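Local coordinates for protein plantazolicin methyltransferase BamL (Bacillus amyloliquefaciens subsp. plantarum, PDB 5DLY) that binds S-adenosyl-L-homocysteine together with a desmethylplantazolicin analogue and probably transfers methyl groups to the amino group of desmethylplantazolicin, the precursor of the antibiotic plantazolicin, at residues T145-H148 with L149-D152; R235-Q238 with D239-T243. All blocks are in the same frame, centred on the assembly; numbering follows the deposited sequence.

In the fold
Both interactions are local, one where helix 139-148 gives way to a strand, the other along the short helix 235-241 and just past its end, and they lie about 29 Å apart between centres. Interaction 1 is mostly buried: helix 139-148 ends against the central sheet, and L146, I147 and L150 face strands of the sheet, while the bonds that bridge the two halves are backbone ones with a water alongside. Interaction 2 is a surface contact on helix 235-241, away from the ligand sites, where a regular helical ladder is joined by a D239-R242 salt bridge and one leucine pair that faces other helices. The two hold different elements and do not touch.

Interaction 1: residues T145-H148 with L149-D152; sequences TLIH and LLSD
The carbonyl oxygen of I147 has two partners: L150 N donates to I147 O over 3.2 Å, nearly straight at 161°, and a water lies within hydrogen-bonding distance of the same oxygen. That water, 2.7 Å from L150 O, bridges I147 O and L150 O and can donate to either, though it has more acceptors around it than protons. One residue back, L149 N bonds to L146 O at 3.0 Å with a more bent N-H, 140°. These i to i+3 bonds mark the chain tightening as it leaves the helix.

The side chains follow the same step. L150 turns its CG anti to its carbonyl carbon (chi1 -72°), which lays CD1 alongside I147, with I147 CG1 4.3 Å from L150 CD1. L149 instead sets its CB 3.5 Å from L146 O and carries its branch to the other side, onto I116. L146, I147 and L150 all pack on I156 of strand 154-160, and L146 and L150 also meet I127 of strand 124-130. Beyond them S151 OG bonds to D125 OD1. This is the tight turn from a helix into the next strand of a Rossmann-like methyltransferase domain, on the sheet that also carries the S-adenosyl-L-homocysteine site.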
loop_
_atom_site.group_PDB
_atom_site.type_symbol
_atom_site.label_atom_id
_atom_site.label_comp_id
_atom_site.label_asym_id
_atom_site.label_seq_id
_atom_site.Cartn_x
_atom_site.Cartn_y
_atom_site.Cartn_z
ATOM N N THR A 145 -1.280 4.487 15.060
ATOM C CA THR A 145 -0.131 3.734 15.551
ATOM C C THR A 145 1.100 3.896 14.653
ATOM O O THR A 145 2.208 4.138 15.143
ATOM C CB THR A 145 -0.509 2.254 15.707
ATOM O OG1 THR A 145 -1.467 2.143 16.765
ATOM C CG2 THR A 145 0.715 1.405 16.040
ATOM N N LEU A 146 0.904 3.775 13.341
ATOM C CA LEU A 146 2.013 3.920 12.405
ATOM C C LEU A 146 2.651 5.307 12.430
ATOM O O LEU A 146 3.862 5.443 12.281
ATOM C CB LEU A 146 1.581 3.523 10.992
ATOM C CG LEU A 146 1.218 2.037 10.828
ATOM C CD1 LEU A 146 0.598 1.785 9.465
ATOM C CD2 LEU A 146 2.412 1.112 11.046
ATOM N N ILE A 147 1.842 6.335 12.658
ATOM C CA ILE A 147 2.386 7.685 12.787
ATOM C C ILE A 147 3.397 7.785 13.945
ATOM O O ILE A 147 4.403 8.492 13.825
ATOM C CB ILE A 147 1.256 8.726 12.859
ATOM C CG1 ILE A 147 0.587 8.809 11.483
ATOM C CG2 ILE A 147 1.793 10.104 13.218
ATOM C CD1 ILE A 147 -0.680 9.636 11.427
ATOM N N HIS A 148 3.167 7.046 15.034
ATOM C CA HIS A 148 4.136 7.004 16.152
ATOM C C HIS A 148 5.503 6.463 15.760
ATOM O O HIS A 148 6.503 6.768 16.421
ATOM C CB HIS A 148 3.638 6.147 17.319
ATOM C CG HIS A 148 2.281 6.516 17.817
ATOM N ND1 HIS A 148 1.902 7.818 18.055
ATOM C CD2 HIS A 148 1.219 5.747 18.150
ATOM C CE1 HIS A 148 0.658 7.838 18.498
ATOM N NE2 HIS A 148 0.216 6.595 18.554
ATOM N N LEU A 149 5.528 5.627 14.720
ATOM C CA LEU A 149 6.756 4.977 14.257
ATOM C C LEU A 149 7.493 5.763 13.174
ATOM O O LEU A 149 8.568 5.357 12.752
ATOM C CB LEU A 149 6.460 3.550 13.767
ATOM C CG LEU A 149 6.233 2.487 14.841
ATOM C CD1 LEU A 149 5.799 1.180 14.194
ATOM C CD2 LEU A 149 7.497 2.279 15.667
ATOM N N LEU A 150 6.931 6.878 12.733
ATOM C CA LEU A 150 7.581 7.687 11.690
ATOM C C LEU A 150 8.823 8.403 12.212
ATOM O O LEU A 150 8.798 9.000 13.294
ATOM C CB LEU A 150 6.605 8.699 11.093
ATOM C CG LEU A 150 5.504 8.150 10.186
ATOM C CD1 LEU A 150 4.530 9.280 9.869
ATOM C CD2 LEU A 150 6.053 7.504 8.916
ATOM N N SER A 151 9.906 8.319 11.445
ATOM C CA SER A 151 11.130 9.061 11.744
ATOM C C SER A 151 10.918 10.550 11.482
ATOM O O SER A 151 9.873 10.968 10.950
ATOM C CB SER A 151 12.297 8.525 10.908
ATOM O OG SER A 151 12.219 9.002 9.572
ATOM N N ASP A 152 11.913 11.359 11.834
ATOM C CA ASP A 152 11.827 12.800 11.612
ATOM C C ASP A 152 11.750 13.185 10.127
ATOM O O ASP A 152 11.276 14.263 9.803
ATOM C CB ASP A 152 13.001 13.522 12.287
ATOM C CG ASP A 152 12.962 13.422 13.804
ATOM O OD1 ASP A 152 11.894 13.094 14.358
ATOM O OD2 ASP A 152 13.999 13.687 14.453
HETATM O O HOH W 1 6.964 9.784 15.134
#

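Interaction 2: residues R235-Q238 with D239-T243; sequences RNLQ and DALRT
Backbone bonds come first, and they are those of an ordinary alpha-helix up to its last turn. D239 N donates to R235 O at 2.9 Å with an angle of 159°, A240 N to N236 O, and L241 N to L237 O at 3.1 Å. At the end the ladder frays: Q238 O receives weak bonds from both L241 N and R242 N, and R242, the first residue to leave helical backbone angles, centres an inverse gamma turn in which T243 N makes a weak bond to L241 O.

Charge is handled on the outer face. The bent chain of R242 (chi3 -59°) doubles back so that its NH2 reaches D239 OD1 at 2.8 Å, a salt bridge over the helix end. D239 OD1 and OD2 each lie 3.4 Å from R235 O; all are acceptors, so these are not hydrogen bonds. A carboxylate near the negative, C-terminal end of the helix is probably unfavourable by itself, and the R242 cation would offset this and also suit the helix end.

The apolar contact is on the inner face. L237 holds CG anti to its backbone N (chi1 176°), and the two leucine side chains cross obliquely, L237 CG lying 4.1 Å from L241 CD1. L241 CD1 also rests 3.5 Å from L237 O.

Among its neighbours, the short helix packs against helix 23-56, with L237 on T47 and L241 on I43, while both leucines touch M232 of helix 226-232; T243 leads on to helix 245-253.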
loop_
_atom_site.group_PDB
_atom_site.type_symbol
_atom_site.label_atom_id
_atom_site.label_comp_id
_atom_site.label_asym_id
_atom_site.label_seq_id
_atom_site.Cartn_x
_atom_site.Cartn_y
_atom_site.Cartn_z
ATOM N N ARG A 235 15.274 8.288 -12.705
ATOM C CA ARG A 235 15.484 7.248 -13.713
ATOM C C ARG A 235 14.987 5.863 -13.295
ATOM O O ARG A 235 14.584 5.071 -14.144
ATOM C CB ARG A 235 16.958 7.176 -14.121
ATOM C CG ARG A 235 17.392 8.283 -15.069
ATOM C CD ARG A 235 18.851 8.117 -15.473
ATOM N NE ARG A 235 19.762 8.538 -14.407
ATOM C CZ ARG A 235 20.545 9.614 -14.456
ATOM N NH1 ARG A 235 20.560 10.393 -15.532
ATOM N NH2 ARG A 235 21.329 9.905 -13.426
ATOM N N ASN A 236 15.011 5.578 -11.994
ATOM C CA ASN A 236 14.531 4.293 -11.495
ATOM C C ASN A 236 13.022 4.153 -11.674
ATOM O O ASN A 236 12.532 3.075 -12.010
ATOM C CB ASN A 236 14.923 4.079 -10.028
ATOM C CG ASN A 236 16.427 4.062 -9.817
ATOM O OD1 ASN A 236 16.959 4.840 -9.023
ATOM N ND2 ASN A 236 17.114 3.167 -10.511
ATOM N N LEU A 237 12.297 5.248 -11.451
ATOM C CA LEU A 237 10.852 5.277 -11.665
ATOM C C LEU A 237 10.529 5.175 -13.154
ATOM O O LEU A 237 9.610 4.459 -13.549
ATOM C CB LEU A 237 10.233 6.538 -11.048
ATOM C CG LEU A 237 8.733 6.778 -11.265
ATOM C CD1 LEU A 237 7.900 5.587 -10.795
ATOM C CD2 LEU A 237 8.270 8.050 -10.570
ATOM N N GLN A 238 11.296 5.886 -13.970
ATOM C CA GLN A 238 11.181 5.772 -15.424
ATOM C C GLN A 238 11.358 4.326 -15.887
ATOM O O GLN A 238 10.547 3.820 -16.665
ATOM C CB GLN A 238 12.217 6.650 -16.122
ATOM C CG GLN A 238 12.023 8.142 -15.935
ATOM C CD GLN A 238 13.187 8.940 -16.494
ATOM O OE1 GLN A 238 14.108 8.383 -17.099
ATOM N NE2 GLN A 238 13.157 10.244 -16.285
ATOM N N ASP A 239 12.414 3.668 -15.406
ATOM C CA ASP A 239 12.710 2.280 -15.772
ATOM C C ASP A 239 11.570 1.320 -15.408
ATOM O O ASP A 239 11.249 0.416 -16.179
ATOM C CB ASP A 239 14.029 1.816 -15.136
ATOM C CG ASP A 239 15.257 2.458 -15.779
ATOM O OD1 ASP A 239 15.137 3.071 -16.866
ATOM O OD2 ASP A 239 16.355 2.348 -15.185
ATOM N N ALA A 240 10.958 1.533 -14.242
ATOM C CA ALA A 240 9.835 0.710 -13.785
ATOM C C ALA A 240 8.615 0.880 -14.685
ATOM O O ALA A 240 7.858 -0.070 -14.907
ATOM C CB ALA A 240 9.477 1.035 -12.340
ATOM N N LEU A 241 8.437 2.088 -15.209
ATOM C CA LEU A 241 7.293 2.382 -16.072
ATOM C C LEU A 241 7.510 1.819 -17.480
ATOM O O LEU A 241 6.551 1.549 -18.212
ATOM C CB LEU A 241 7.013 3.892 -16.107
ATOM C CG LEU A 241 6.384 4.499 -14.844
ATOM C CD1 LEU A 241 6.713 5.977 -14.698
ATOM C CD2 LEU A 241 4.876 4.286 -14.804
ATOM N N ARG A 242 8.774 1.619 -17.835
ATOM C CA ARG A 242 9.149 1.069 -19.130
ATOM C C ARG A 242 9.090 -0.454 -19.050
ATOM O O ARG A 242 10.121 -1.129 -18.969
ATOM C CB ARG A 242 10.557 1.534 -19.507
ATOM C CG ARG A 242 10.830 1.592 -21.003
ATOM C CD ARG A 242 12.123 0.881 -21.383
ATOM N NE ARG A 242 13.308 1.433 -20.724
ATOM C CZ ARG A 242 13.910 0.896 -19.665
ATOM N NH1 ARG A 242 13.447 -0.221 -19.112
ATOM N NH2 ARG A 242 14.982 1.484 -19.152
ATOM N N THR A 243 7.877 -0.990 -19.054
ATOM C CA THR A 243 7.672 -2.430 -18.930
ATOM C C THR A 243 7.147 -3.040 -20.235
ATOM O O THR A 243 7.165 -2.381 -21.282
ATOM C CB THR A 243 6.769 -2.772 -17.719
ATOM O OG1 THR A 243 6.732 -4.192 -17.525
ATOM C CG2 THR A 243 5.340 -2.233 -17.905
#